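Local atomic coordinates of GlcNAc Inducible Gene 2, GIG2 (Candida albicans, PDB entry 6AKZ), a protein that binds iron and is probably a cupin-fold, iron-dependent oxygenase of the DUF1479 family whose substrate is not established, its gene being induced by N-acetylglucosamine. Residues 38-43 with 299-304; 160-165 with 447-452; 168-173 with 375-380; 288-293 with 303-308. All blocks are in the same frame, centred on the assembly; numbering follows the deposited sequence.

Interaction 1: 38-43 with 299-304; sequences SWKRLL and NIDDYE
Trp39 meets Tyr303 in a T-shaped (edge-to-face) pair where helix 32-56 packs against the long irregular loop that follows helix 278-287; within that loop, 300-302 forms a short 3-10 segment. The indole brings its N-H edge to the phenol, with Trp39 NE1 3.2 Å above the Tyr303 ring plane and over its centre. The ring planes stand at 68° to each other, so the indole N-H points at the face of the phenol ring, an N-H...pi type of approach. With its CG anti to the backbone N (chi1 173°), Trp39 leans from the helix toward the loop; Phe291 stacks on the same indole. Tyr303 keeps its hydroxyl for Asp294, to which it is hydrogen-bonded.

Apolar contacts flank the pair. Leu43, one helical turn on, brings CD1 to 3.4 Å from Tyr303 CE2, and the same methyl lies 4.0 Å from Ile300 CG1. Ile300 CG2 in turn rests against Lys40, the two side chains running antiparallel past one another.

The polar part belongs to Lys40, whose extended chain reaches across Ile300 O to the partly exposed margin. There NZ is shared by two oxygens of one residue: it donates to Asp301 O at 3.1 Å, and forms a salt bridge with Asp301 OD1 at 3.3 Å, approaching this oxygen from well above the carboxylate plane.

Interaction 2: 160-165 with 447-452; sequences DKENCL and QAKIRS
Lys449 runs roughly perpendicular to Leu165, and the leucine methyl CD2 lies 3.6 Å from Lys449 CB, against the base of the lysine chain. Beyond CG that chain runs out extended, parallel to the Asn163 side chain. Its ammonium stops at the backbone: NZ donates to Glu162 O at 3.0 Å, tilted 29° from the carbonyl plane. The Glu162 side chain, bent at chi2 (51°), crosses the lysine and brings OE2 into a long salt bridge, 4.0 Å from NZ. In this way an irregular loop, turned by an Asx motif in which Asp160 OD1 accepts from Asn163 N, is fastened to helix 445-460 near the C terminus. Ile450 faces the end of the loop, its CG1 3.7 Å from Leu165 O, a carbonyl that is hydrogen-bonded to the backbone of Ile379. Near the first turn of the helix, a water donates to Lys161 O and accepts from Gln447 N at 3.0 Å.

Interaction 3: 168-173 with 375-380; sequences LDTQLV and TPLSIT
Gln171 and Pro376 form a single antiparallel bridge, a non-hydrogen-bonded pair, between strand 170-171 and the segment leading to helix 382-394. This position asks for no N-H from Pro376, so the proline fits it, and the backbone bonds lie on the flanking residues. Leu377 N donates to Thr170 O at 3.2 Å, while Leu172 N reaches Thr375 O at 2.9 Å, nearly along the C=O axis. Thr170 O also receives a CA-H...O contact from Pro376 CA. The amide of Thr375 is served by a side chain: Gln171, bent at chi2 (65°), curls back so that OE1 accepts from Thr375 N at 3.2 Å. Its NE2 is fixed separately by Gly373 O and Tyr372 OH, which settles which way the amide is turned. Thr170 and Leu172 point toward the other segment, where Thr170 CG2 lies 3.7 Å from Leu377 CB and Leu172 CD1 approaches Leu377 CD1. A water bridges the two segments, donating to Leu172 O and accepting from Thr375 OG1 at 2.9 Å.

Interaction 4: 288-293 with 303-308; sequences RPFFWK and YEIDLI
Trp292 and Asp306 come together through their first torsions: the indole CG sits between its own backbone N and carbonyl carbon (chi1 60°), and the aspartate CG lies anti to its backbone N (chi1 165°). The indole N-H then reaches Asp306 OD2, with Trp292 NE1 to Asp306 OD2 2.9 Å. The oxygen lies in the indole plane, but the donor arrives from above the carboxylate plane, the two flat groups being 75° apart. OD2 has further partners in Thr309 OG1 and Lys23 NZ, a cluster that would be expected to favour the charged carboxylate. The other oxygen, OD1, accepts from Ile308 N at 3.0 Å in an Asx turn.

The two segments belong to one long connection between helix 278-287 and strand 322-323, which doubles back so that its two limbs pack together without forming a sheet. One backbone bond joins them, Asp306 N to Phe290 O at 2.8 Å, and Ile305 CA makes a CA-H...O contact with the same carbonyl.

Two phenylalanines pack beside this bond. Phe291 sets CE1 3.7 Å from Ile305 CB, and its side chain also touches Thr36 of helix 32-56. Phe290 presents its ring edge to Leu307, with Phe290 CD2 3.6 Å from Leu307 CD2, while Lys23 and Leu26 of helix 18-26 touch the phenyl side chain. The carbonyl Lys293 O lies 3.4 Å from Tyr303 CE1.

In the fold
From the N terminus, helix 32-56 supplies the first half of interaction 1, which closes its loop only at 299-304. Before that, 160-165 and 168-173 open interactions 2 and 3, so interaction 1 crosses both. Interaction 4 is a local closure within the spans of 2 and 3, and shares Tyr303 and Glu304 with interaction 1. Interaction 3 closes at 375-380, and interaction 2 encloses it by closing last. Interactions 1 and 4 join helix 32-56 and the 288-308 loop on one side of the chain's centre; on the other, interactions 2 and 3, centres about 12 Å apart, join the 160-173 region to helix 445-460 and to the segment before helix 382-394.

Interaction 1: 38-43 with 299-304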
loop_
_atom_site.group_PDB
_atom_site.type_symbol
_atom_site.label_atom_id
_atom_site.label_comp_id
_atom_site.label_asym_id
_atom_site.label_seq_id
_atom_site.Cartn_x
_atom_site.Cartn_y
_atom_site.Cartn_z
ATOM N N SER A 38 -17.006 18.974 -11.677
ATOM C CA SER A 38 -15.784 18.148 -11.747
ATOM C C SER A 38 -16.150 16.640 -11.803
ATOM O O SER A 38 -15.435 15.864 -12.452
ATOM C CB SER A 38 -14.851 18.454 -10.565
ATOM O OG SER A 38 -15.242 17.790 -9.368
ATOM N N TRP A 39 -17.193 16.256 -11.074
ATOM C CA TRP A 39 -17.740 14.906 -11.067
ATOM C C TRP A 39 -18.269 14.485 -12.419
ATOM O O TRP A 39 -18.054 13.357 -12.877
ATOM C CB TRP A 39 -18.859 14.772 -10.043
ATOM C CG TRP A 39 -19.592 13.396 -10.105
ATOM C CD1 TRP A 39 -20.775 13.104 -10.755
ATOM C CD2 TRP A 39 -19.158 12.150 -9.508
ATOM N NE1 TRP A 39 -21.113 11.774 -10.557
ATOM C CE2 TRP A 39 -20.124 11.165 -9.820
ATOM C CE3 TRP A 39 -18.030 11.765 -8.771
ATOM C CZ2 TRP A 39 -20.012 9.842 -9.385
ATOM C CZ3 TRP A 39 -17.963 10.449 -8.309
ATOM C CH2 TRP A 39 -18.921 9.507 -8.624
ATOM N N LYS A 40 -18.938 15.420 -13.100
ATOM C CA LYS A 40 -19.362 15.173 -14.462
ATOM C C LYS A 40 -18.196 15.016 -15.473
ATOM O O LYS A 40 -18.205 14.089 -16.275
ATOM C CB LYS A 40 -20.297 16.302 -14.842
ATOM C CG LYS A 40 -21.590 16.165 -14.068
ATOM C CD LYS A 40 -22.478 17.364 -14.306
ATOM C CE LYS A 40 -23.668 17.252 -13.387
ATOM N NZ LYS A 40 -24.457 18.508 -13.624
ATOM N N ARG A 41 -17.228 15.903 -15.437
ATOM C CA ARG A 41 -15.970 15.758 -16.222
ATOM C C ARG A 41 -15.283 14.372 -15.930
ATOM O O ARG A 41 -14.765 13.720 -16.839
ATOM C CB ARG A 41 -14.946 16.815 -15.902
ATOM C CG ARG A 41 -15.377 18.259 -16.140
ATOM C CD ARG A 41 -14.156 19.185 -16.268
ATOM N NE ARG A 41 -13.360 19.212 -15.029
ATOM C CZ ARG A 41 -13.573 20.009 -13.999
ATOM N NH1 ARG A 41 -14.593 20.893 -14.015
ATOM N NH2 ARG A 41 -12.772 19.931 -12.943
ATOM N N LEU A 42 -15.255 14.002 -14.668
ATOM C CA LEU A 42 -14.613 12.777 -14.227
ATOM C C LEU A 42 -15.225 11.517 -14.892
ATOM O O LEU A 42 -14.501 10.681 -15.436
ATOM C CB LEU A 42 -14.663 12.642 -12.716
ATOM C CG LEU A 42 -14.136 11.317 -12.152
ATOM C CD1 LEU A 42 -12.622 11.191 -12.458
ATOM C CD2 LEU A 42 -14.376 11.239 -10.686
ATOM N N LEU A 43 -16.548 11.414 -14.837
ATOM C CA LEU A 43 -17.232 10.319 -15.432
ATOM C C LEU A 43 -17.025 10.204 -16.918
ATOM O O LEU A 43 -16.839 9.080 -17.415
ATOM C CB LEU A 43 -18.720 10.363 -15.082
ATOM C CG LEU A 43 -19.159 10.138 -13.651
ATOM C CD1 LEU A 43 -20.678 10.054 -13.610
ATOM C CD2 LEU A 43 -18.566 8.912 -12.949
ATOM N N ASN A 299 -28.082 10.010 -17.706
ATOM C CA ASN A 299 -27.482 11.222 -18.175
ATOM C C ASN A 299 -26.558 11.771 -17.062
ATOM O O ASN A 299 -27.004 12.088 -15.983
ATOM C CB ASN A 299 -28.588 12.207 -18.491
ATOM C CG ASN A 299 -28.102 13.440 -19.210
ATOM O OD1 ASN A 299 -26.920 13.769 -19.207
ATOM N ND2 ASN A 299 -29.046 14.162 -19.822
ATOM N N ILE A 300 -25.272 11.864 -17.364
ATOM C CA ILE A 300 -24.263 12.373 -16.420
ATOM C C ILE A 300 -24.650 13.775 -15.940
ATOM O O ILE A 300 -24.446 14.132 -14.774
ATOM C CB ILE A 300 -22.876 12.316 -17.114
ATOM C CG1 ILE A 300 -22.416 10.863 -17.167
ATOM C CG2 ILE A 300 -21.802 13.165 -16.418
ATOM C CD1 ILE A 300 -21.327 10.571 -18.210
ATOM N N ASP A 301 -25.278 14.569 -16.797
ATOM C CA ASP A 301 -25.658 15.906 -16.376
ATOM C C ASP A 301 -26.770 15.947 -15.297
ATOM O O ASP A 301 -26.968 16.983 -14.673
ATOM C CB ASP A 301 -25.958 16.793 -17.568
ATOM C CG ASP A 301 -26.027 18.250 -17.176
ATOM O OD1 ASP A 301 -24.962 18.854 -16.861
ATOM O OD2 ASP A 301 -27.168 18.786 -17.137
ATOM N N ASP A 302 -27.384 14.811 -14.966
ATOM C CA ASP A 302 -28.395 14.746 -13.915
ATOM C C ASP A 302 -27.914 14.336 -12.518
ATOM O O ASP A 302 -28.731 14.267 -11.605
ATOM C CB ASP A 302 -29.506 13.741 -14.313
ATOM C CG ASP A 302 -30.362 14.210 -15.509
ATOM O OD1 ASP A 302 -30.431 15.415 -15.805
ATOM O OD2 ASP A 302 -30.950 13.343 -16.174
ATOM N N TYR A 303 -26.629 14.005 -12.316
ATOM C CA TYR A 303 -26.097 13.861 -10.930
ATOM C C TYR A 303 -26.255 15.151 -10.129
ATOM O O TYR A 303 -26.034 16.220 -10.656
ATOM C CB TYR A 303 -24.573 13.503 -10.934
ATOM C CG TYR A 303 -24.328 12.056 -11.199
ATOM C CD1 TYR A 303 -24.320 11.145 -10.173
ATOM C CD2 TYR A 303 -24.138 11.609 -12.494
ATOM C CE1 TYR A 303 -24.112 9.802 -10.428
ATOM C CE2 TYR A 303 -23.920 10.278 -12.777
ATOM C CZ TYR A 303 -23.876 9.389 -11.770
ATOM O OH TYR A 303 -23.689 8.055 -12.099
ATOM N N GLU A 304 -26.551 15.013 -8.850
ATOM C CA GLU A 304 -26.574 16.136 -7.916
ATOM C C GLU A 304 -25.960 15.712 -6.611
ATOM O O GLU A 304 -26.186 14.628 -6.132
ATOM C CB GLU A 304 -28.024 16.588 -7.642
ATOM C CG GLU A 304 -28.647 17.229 -8.873
ATOM C CD GLU A 304 -30.082 17.659 -8.645
ATOM O OE1 GLU A 304 -30.944 16.765 -8.655
ATOM O OE2 GLU A 304 -30.327 18.874 -8.447
#

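Interaction 2: 160-165 with 447-452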
loop_
_atom_site.group_PDB
_atom_site.type_symbol
_atom_site.label_atom_id
_atom_site.label_comp_id
_atom_site.label_asym_id
_atom_site.label_seq_id
_atom_site.Cartn_x
_atom_site.Cartn_y
_atom_site.Cartn_z
ATOM N N ASP A 160 7.711 20.580 1.664
ATOM C CA ASP A 160 8.248 21.167 2.875
ATOM C C ASP A 160 9.315 20.282 3.460
ATOM O O ASP A 160 9.109 19.608 4.406
ATOM C CB ASP A 160 7.128 21.387 3.851
ATOM C CG ASP A 160 7.570 22.042 5.135
ATOM O OD1 ASP A 160 8.732 22.346 5.311
ATOM O OD2 ASP A 160 6.677 22.165 5.967
ATOM N N LYS A 161 10.467 20.316 2.849
ATOM C CA LYS A 161 11.607 19.500 3.233
ATOM C C LYS A 161 12.218 19.911 4.567
ATOM O O LYS A 161 12.806 19.075 5.257
ATOM C CB LYS A 161 12.700 19.471 2.178
ATOM C CG LYS A 161 12.249 18.778 0.888
ATOM C CD LYS A 161 13.423 18.732 -0.104
ATOM C CE LYS A 161 13.147 17.955 -1.391
ATOM N NZ LYS A 161 11.844 18.462 -1.957
ATOM N N GLU A 162 12.030 21.165 4.950
ATOM C CA GLU A 162 12.624 21.613 6.187
ATOM C C GLU A 162 11.961 20.988 7.382
ATOM O O GLU A 162 12.643 20.705 8.366
ATOM C CB GLU A 162 12.530 23.134 6.264
ATOM C CG GLU A 162 13.289 23.748 7.445
ATOM C CD GLU A 162 14.731 23.287 7.554
ATOM O OE1 GLU A 162 15.431 23.134 6.514
ATOM O OE2 GLU A 162 15.161 23.084 8.705
ATOM N N ASN A 163 10.642 20.779 7.323
ATOM C CA ASN A 163 9.874 20.328 8.473
ATOM C C ASN A 163 9.184 18.984 8.398
ATOM O O ASN A 163 8.877 18.388 9.457
ATOM C CB ASN A 163 8.835 21.357 8.803
ATOM C CG ASN A 163 9.460 22.657 9.180
ATOM O OD1 ASN A 163 10.335 22.696 10.054
ATOM N ND2 ASN A 163 9.131 23.676 8.457
ATOM N N CYS A 164 8.920 18.489 7.189
ATOM C CA CYS A 164 8.097 17.280 7.098
ATOM C C CYS A 164 8.905 16.089 7.614
ATOM O O CYS A 164 10.032 15.774 7.092
ATOM C CB CYS A 164 7.690 17.036 5.656
ATOM S SG CYS A 164 6.513 15.711 5.435
ATOM N N LEU A 165 8.346 15.360 8.579
ATOM C CA LEU A 165 9.093 14.299 9.267
ATOM C C LEU A 165 9.114 12.962 8.498
ATOM O O LEU A 165 8.589 11.942 8.962
ATOM C CB LEU A 165 8.605 14.141 10.710
ATOM C CG LEU A 165 8.896 15.391 11.562
ATOM C CD1 LEU A 165 8.269 15.129 12.922
ATOM C CD2 LEU A 165 10.396 15.643 11.713
ATOM N N GLN A 447 14.408 15.263 7.101
ATOM C CA GLN A 447 15.186 14.035 6.994
ATOM C C GLN A 447 16.139 13.805 8.208
ATOM O O GLN A 447 16.200 12.714 8.811
ATOM C CB GLN A 447 15.912 14.071 5.692
ATOM C CG GLN A 447 16.631 12.841 5.334
ATOM C CD GLN A 447 17.377 12.978 4.014
ATOM O OE1 GLN A 447 17.900 14.059 3.672
ATOM N NE2 GLN A 447 17.478 11.863 3.288
ATOM N N ALA A 448 16.879 14.853 8.551
ATOM C CA ALA A 448 17.701 14.822 9.780
ATOM C C ALA A 448 16.861 14.664 11.040
ATOM O O ALA A 448 17.190 13.860 11.946
ATOM C CB ALA A 448 18.589 16.042 9.919
ATOM N N LYS A 449 15.744 15.351 11.116
ATOM C CA LYS A 449 14.943 15.299 12.297
ATOM C C LYS A 449 14.324 13.922 12.512
ATOM O O LYS A 449 14.314 13.412 13.644
ATOM C CB LYS A 449 13.872 16.354 12.264
ATOM C CG LYS A 449 14.433 17.789 12.311
ATOM C CD LYS A 449 13.293 18.748 11.979
ATOM C CE LYS A 449 13.802 20.186 11.994
ATOM N NZ LYS A 449 12.885 21.087 11.288
ATOM N N ILE A 450 13.784 13.311 11.440
ATOM C CA ILE A 450 13.155 11.966 11.644
ATOM C C ILE A 450 14.188 10.927 12.069
ATOM O O ILE A 450 13.900 10.025 12.886
ATOM C CB ILE A 450 12.265 11.562 10.449
ATOM C CG1 ILE A 450 11.357 10.399 10.824
ATOM C CG2 ILE A 450 13.175 11.234 9.212
ATOM C CD1 ILE A 450 10.434 10.646 12.004
ATOM N N ARG A 451 15.400 11.033 11.549
ATOM C CA ARG A 451 16.429 10.147 11.940
ATOM C C ARG A 451 16.738 10.313 13.414
ATOM O O ARG A 451 16.880 9.337 14.118
ATOM C CB ARG A 451 17.669 10.299 11.084
ATOM C CG ARG A 451 17.540 9.761 9.706
ATOM C CD ARG A 451 18.825 9.853 8.921
ATOM N NE ARG A 451 18.581 9.495 7.519
ATOM C CZ ARG A 451 19.485 9.178 6.622
ATOM N NH1 ARG A 451 20.794 9.200 6.902
ATOM N NH2 ARG A 451 19.064 8.858 5.379
ATOM N N SER A 452 16.826 11.542 13.886
ATOM C CA SER A 452 17.052 11.773 15.294
ATOM C C SER A 452 15.935 11.217 16.168
ATOM O O SER A 452 16.198 10.588 17.227
ATOM C CB SER A 452 17.273 13.260 15.579
ATOM O OG SER A 452 17.388 13.452 17.008
HETATM O O HOH W 1 14.190 16.752 4.527
#

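Interaction 3: 168-173 with 375-380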
loop_
_atom_site.group_PDB
_atom_site.type_symbol
_atom_site.label_atom_id
_atom_site.label_comp_id
_atom_site.label_asym_id
_atom_site.label_seq_id
_atom_site.Cartn_x
_atom_site.Cartn_y
_atom_site.Cartn_z
ATOM N N LEU A 168 12.691 9.721 2.748
ATOM C CA LEU A 168 12.367 8.797 1.671
ATOM C C LEU A 168 13.586 8.016 1.216
ATOM O O LEU A 168 13.449 6.999 0.539
ATOM C CB LEU A 168 11.777 9.600 0.510
ATOM C CG LEU A 168 10.318 9.982 0.718
ATOM C CD1 LEU A 168 9.891 10.981 -0.362
ATOM C CD2 LEU A 168 9.383 8.814 0.673
ATOM N N ASP A 169 14.759 8.443 1.628
ATOM C CA ASP A 169 15.975 7.675 1.386
ATOM C C ASP A 169 16.106 6.458 2.286
ATOM O O ASP A 169 17.059 5.669 2.140
ATOM C CB ASP A 169 17.218 8.543 1.626
ATOM C CG ASP A 169 17.355 9.647 0.644
ATOM O OD1 ASP A 169 16.748 9.569 -0.447
ATOM O OD2 ASP A 169 18.090 10.620 0.949
ATOM N N THR A 170 15.237 6.246 3.247
ATOM C CA THR A 170 15.402 5.134 4.098
ATOM C C THR A 170 14.194 4.208 3.978
ATOM O O THR A 170 13.033 4.643 4.203
ATOM C CB THR A 170 15.567 5.583 5.510
ATOM O OG1 THR A 170 16.842 6.257 5.619
ATOM C CG2 THR A 170 15.531 4.401 6.476
ATOM N N GLN A 171 14.487 2.922 3.719
ATOM C CA GLN A 171 13.477 1.863 3.729
ATOM C C GLN A 171 13.456 1.179 5.076
ATOM O O GLN A 171 14.472 0.736 5.525
ATOM C CB GLN A 171 13.813 0.851 2.638
ATOM C CG GLN A 171 13.038 -0.425 2.608
ATOM C CD GLN A 171 11.556 -0.279 2.306
ATOM O OE1 GLN A 171 11.028 0.810 1.983
ATOM N NE2 GLN A 171 10.897 -1.406 2.285
ATOM N N LEU A 172 12.313 1.072 5.680
ATOM C CA LEU A 172 12.102 0.241 6.894
ATOM C C LEU A 172 11.434 -1.069 6.479
ATOM O O LEU A 172 10.678 -1.147 5.510
ATOM C CB LEU A 172 11.177 0.934 7.888
ATOM C CG LEU A 172 11.683 2.278 8.383
ATOM C CD1 LEU A 172 10.771 2.799 9.450
ATOM C CD2 LEU A 172 13.145 2.247 8.817
ATOM N N VAL A 173 11.640 -2.084 7.297
ATOM C CA VAL A 173 10.934 -3.313 7.164
ATOM C C VAL A 173 9.663 -3.334 8.009
ATOM O O VAL A 173 9.689 -3.283 9.288
ATOM C CB VAL A 173 11.803 -4.531 7.500
ATOM C CG1 VAL A 173 10.985 -5.858 7.530
ATOM C CG2 VAL A 173 13.003 -4.634 6.539
ATOM N N THR A 375 8.001 1.188 3.029
ATOM C CA THR A 375 7.643 1.755 4.299
ATOM C C THR A 375 8.768 2.776 4.621
ATOM O O THR A 375 9.838 2.441 5.116
ATOM C CB THR A 375 7.636 0.644 5.353
ATOM O OG1 THR A 375 6.723 -0.389 4.954
ATOM C CG2 THR A 375 7.256 1.194 6.704
ATOM N N PRO A 376 8.549 4.052 4.307
ATOM C CA PRO A 376 9.608 5.027 4.579
ATOM C C PRO A 376 9.766 5.333 6.060
ATOM O O PRO A 376 8.793 5.251 6.833
ATOM C CB PRO A 376 9.111 6.289 3.807
ATOM C CG PRO A 376 7.562 6.144 3.895
ATOM C CD PRO A 376 7.323 4.640 3.739
ATOM N N LEU A 377 10.995 5.693 6.402
ATOM C CA LEU A 377 11.267 6.224 7.701
ATOM C C LEU A 377 10.458 7.510 7.858
ATOM O O LEU A 377 10.657 8.479 7.140
ATOM C CB LEU A 377 12.764 6.443 7.957
ATOM C CG LEU A 377 13.101 7.174 9.296
ATOM C CD1 LEU A 377 12.683 6.285 10.452
ATOM C CD2 LEU A 377 14.632 7.347 9.285
ATOM N N SER A 378 9.505 7.468 8.715
ATOM C CA SER A 378 8.550 8.609 8.871
ATOM C C SER A 378 7.908 8.585 10.175
ATOM O O SER A 378 7.908 7.571 10.902
ATOM C CB SER A 378 7.480 8.623 7.715
ATOM O OG SER A 378 6.533 7.600 7.943
ATOM N N ILE A 379 7.336 9.704 10.550
ATOM C CA ILE A 379 6.811 9.828 11.953
ATOM C C ILE A 379 5.766 8.770 12.358
ATOM O O ILE A 379 5.811 8.242 13.495
ATOM C CB ILE A 379 6.374 11.261 12.242
ATOM C CG1 ILE A 379 6.248 11.503 13.728
ATOM C CG2 ILE A 379 5.094 11.668 11.551
ATOM C CD1 ILE A 379 7.587 11.480 14.428
ATOM N N THR A 380 4.910 8.361 11.429
ATOM C CA THR A 380 3.857 7.350 11.761
ATOM C C THR A 380 4.420 5.918 11.646
ATOM O O THR A 380 3.645 5.005 11.815
ATOM C CB THR A 380 2.557 7.516 10.949
ATOM O OG1 THR A 380 2.803 7.317 9.536
ATOM C CG2 THR A 380 1.928 8.924 11.131
HETATM O O HOH W 2 8.506 -2.688 4.553
#

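Interaction 4: 288-293 with 303-308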
loop_
_atom_site.group_PDB
_atom_site.type_symbol
_atom_site.label_atom_id
_atom_site.label_comp_id
_atom_site.label_asym_id
_atom_site.label_seq_id
_atom_site.Cartn_x
_atom_site.Cartn_y
_atom_site.Cartn_z
ATOM N N ARG A 288 -17.377 9.613 -4.397
ATOM C CA ARG A 288 -18.535 8.712 -4.408
ATOM C C ARG A 288 -19.581 8.871 -3.244
ATOM O O ARG A 288 -20.781 8.763 -3.528
ATOM C CB ARG A 288 -18.129 7.276 -4.591
ATOM C CG ARG A 288 -19.274 6.327 -4.912
ATOM C CD ARG A 288 -19.982 6.605 -6.203
ATOM N NE ARG A 288 -20.930 5.495 -6.496
ATOM C CZ ARG A 288 -21.862 5.518 -7.438
ATOM N NH1 ARG A 288 -22.035 6.595 -8.170
ATOM N NH2 ARG A 288 -22.604 4.413 -7.645
ATOM N N PRO A 289 -19.145 9.136 -1.994
ATOM C CA PRO A 289 -20.127 9.392 -0.924
ATOM C C PRO A 289 -21.007 10.571 -1.183
ATOM O O PRO A 289 -22.115 10.582 -0.653
ATOM C CB PRO A 289 -19.272 9.556 0.346
ATOM C CG PRO A 289 -17.978 8.844 0.008
ATOM C CD PRO A 289 -17.765 9.144 -1.451
ATOM N N PHE A 290 -20.566 11.522 -2.007
ATOM C CA PHE A 290 -21.328 12.676 -2.373
ATOM C C PHE A 290 -22.176 12.472 -3.648
ATOM O O PHE A 290 -23.094 13.299 -3.931
ATOM C CB PHE A 290 -20.422 13.870 -2.612
ATOM C CG PHE A 290 -19.543 14.198 -1.424
ATOM C CD1 PHE A 290 -18.295 13.575 -1.236
ATOM C CD2 PHE A 290 -19.967 15.070 -0.476
ATOM C CE1 PHE A 290 -17.535 13.844 -0.134
ATOM C CE2 PHE A 290 -19.186 15.351 0.635
ATOM C CZ PHE A 290 -17.952 14.756 0.792
ATOM N N PHE A 291 -21.819 11.463 -4.457
ATOM C CA PHE A 291 -22.506 11.219 -5.731
ATOM C C PHE A 291 -22.815 9.766 -5.903
ATOM O O PHE A 291 -22.448 9.168 -6.920
ATOM C CB PHE A 291 -21.641 11.731 -6.880
ATOM C CG PHE A 291 -21.358 13.204 -6.829
ATOM C CD1 PHE A 291 -22.325 14.138 -7.220
ATOM C CD2 PHE A 291 -20.154 13.679 -6.394
ATOM C CE1 PHE A 291 -22.066 15.499 -7.206
ATOM C CE2 PHE A 291 -19.875 15.042 -6.383
ATOM C CZ PHE A 291 -20.847 15.968 -6.772
ATOM N N TRP A 292 -23.437 9.180 -4.865
ATOM C CA TRP A 292 -23.621 7.753 -4.750
ATOM C C TRP A 292 -24.888 7.359 -5.473
ATOM O O TRP A 292 -25.039 6.184 -5.746
ATOM C CB TRP A 292 -23.719 7.256 -3.279
ATOM C CG TRP A 292 -24.859 7.851 -2.505
ATOM C CD1 TRP A 292 -24.838 9.001 -1.777
ATOM C CD2 TRP A 292 -26.212 7.338 -2.409
ATOM N NE1 TRP A 292 -26.088 9.266 -1.249
ATOM C CE2 TRP A 292 -26.952 8.262 -1.617
ATOM C CE3 TRP A 292 -26.871 6.212 -2.931
ATOM C CZ2 TRP A 292 -28.301 8.063 -1.301
ATOM C CZ3 TRP A 292 -28.207 6.025 -2.635
ATOM C CH2 TRP A 292 -28.910 6.955 -1.820
ATOM N N LYS A 293 -25.791 8.310 -5.729
ATOM C CA LYS A 293 -27.071 8.019 -6.432
ATOM C C LYS A 293 -26.960 8.206 -7.924
ATOM O O LYS A 293 -26.825 9.315 -8.404
ATOM C CB LYS A 293 -28.164 8.894 -5.866
ATOM C CG LYS A 293 -29.556 8.505 -6.320
ATOM C CD LYS A 293 -30.389 7.922 -5.191
ATOM C CE LYS A 293 -31.597 7.143 -5.713
ATOM N NZ LYS A 293 -32.556 7.929 -6.552
ATOM N N TYR A 303 -26.629 14.005 -12.316
ATOM C CA TYR A 303 -26.097 13.861 -10.930
ATOM C C TYR A 303 -26.255 15.151 -10.129
ATOM O O TYR A 303 -26.034 16.220 -10.656
ATOM C CB TYR A 303 -24.573 13.503 -10.934
ATOM C CG TYR A 303 -24.328 12.056 -11.199
ATOM C CD1 TYR A 303 -24.320 11.145 -10.173
ATOM C CD2 TYR A 303 -24.138 11.609 -12.494
ATOM C CE1 TYR A 303 -24.112 9.802 -10.428
ATOM C CE2 TYR A 303 -23.920 10.278 -12.777
ATOM C CZ TYR A 303 -23.876 9.389 -11.770
ATOM O OH TYR A 303 -23.689 8.055 -12.099
ATOM N N GLU A 304 -26.551 15.013 -8.850
ATOM C CA GLU A 304 -26.574 16.136 -7.916
ATOM C C GLU A 304 -25.960 15.712 -6.611
ATOM O O GLU A 304 -26.186 14.628 -6.132
ATOM C CB GLU A 304 -28.024 16.588 -7.642
ATOM C CG GLU A 304 -28.647 17.229 -8.873
ATOM C CD GLU A 304 -30.082 17.659 -8.645
ATOM O OE1 GLU A 304 -30.944 16.765 -8.655
ATOM O OE2 GLU A 304 -30.327 18.874 -8.447
ATOM N N ILE A 305 -25.257 16.632 -5.989
ATOM C CA ILE A 305 -24.490 16.354 -4.793
ATOM C C ILE A 305 -25.366 16.009 -3.633
ATOM O O ILE A 305 -26.483 16.530 -3.531
ATOM C CB ILE A 305 -23.549 17.540 -4.472
ATOM C CG1 ILE A 305 -22.468 17.094 -3.494
ATOM C CG2 ILE A 305 -24.337 18.720 -3.912
ATOM C CD1 ILE A 305 -21.261 17.996 -3.508
ATOM N N ASP A 306 -24.910 15.086 -2.807
ATOM C CA ASP A 306 -25.549 14.698 -1.576
ATOM C C ASP A 306 -24.613 15.102 -0.421
ATOM O O ASP A 306 -23.641 14.377 -0.110
ATOM C CB ASP A 306 -25.780 13.174 -1.487
ATOM C CG ASP A 306 -26.119 12.704 -0.049
ATOM O OD1 ASP A 306 -26.761 13.484 0.685
ATOM O OD2 ASP A 306 -25.722 11.588 0.381
ATOM N N LEU A 307 -24.943 16.215 0.248
ATOM C CA LEU A 307 -24.160 16.665 1.371
ATOM C C LEU A 307 -24.756 16.322 2.700
ATOM O O LEU A 307 -24.223 16.735 3.719
ATOM C CB LEU A 307 -23.910 18.152 1.244
ATOM C CG LEU A 307 -22.942 18.491 0.101
ATOM C CD1 LEU A 307 -23.136 19.936 -0.280
ATOM C CD2 LEU A 307 -21.459 18.272 0.404
ATOM N N ILE A 308 -25.793 15.483 2.709
ATOM C CA ILE A 308 -26.577 15.257 3.918
ATOM C C ILE A 308 -26.513 13.837 4.451
ATOM O O ILE A 308 -26.198 13.682 5.619
ATOM C CB ILE A 308 -28.087 15.653 3.741
ATOM C CG1 ILE A 308 -28.246 17.050 3.111
ATOM C CG2 ILE A 308 -28.814 15.572 5.071
ATOM C CD1 ILE A 308 -27.504 18.184 3.809
#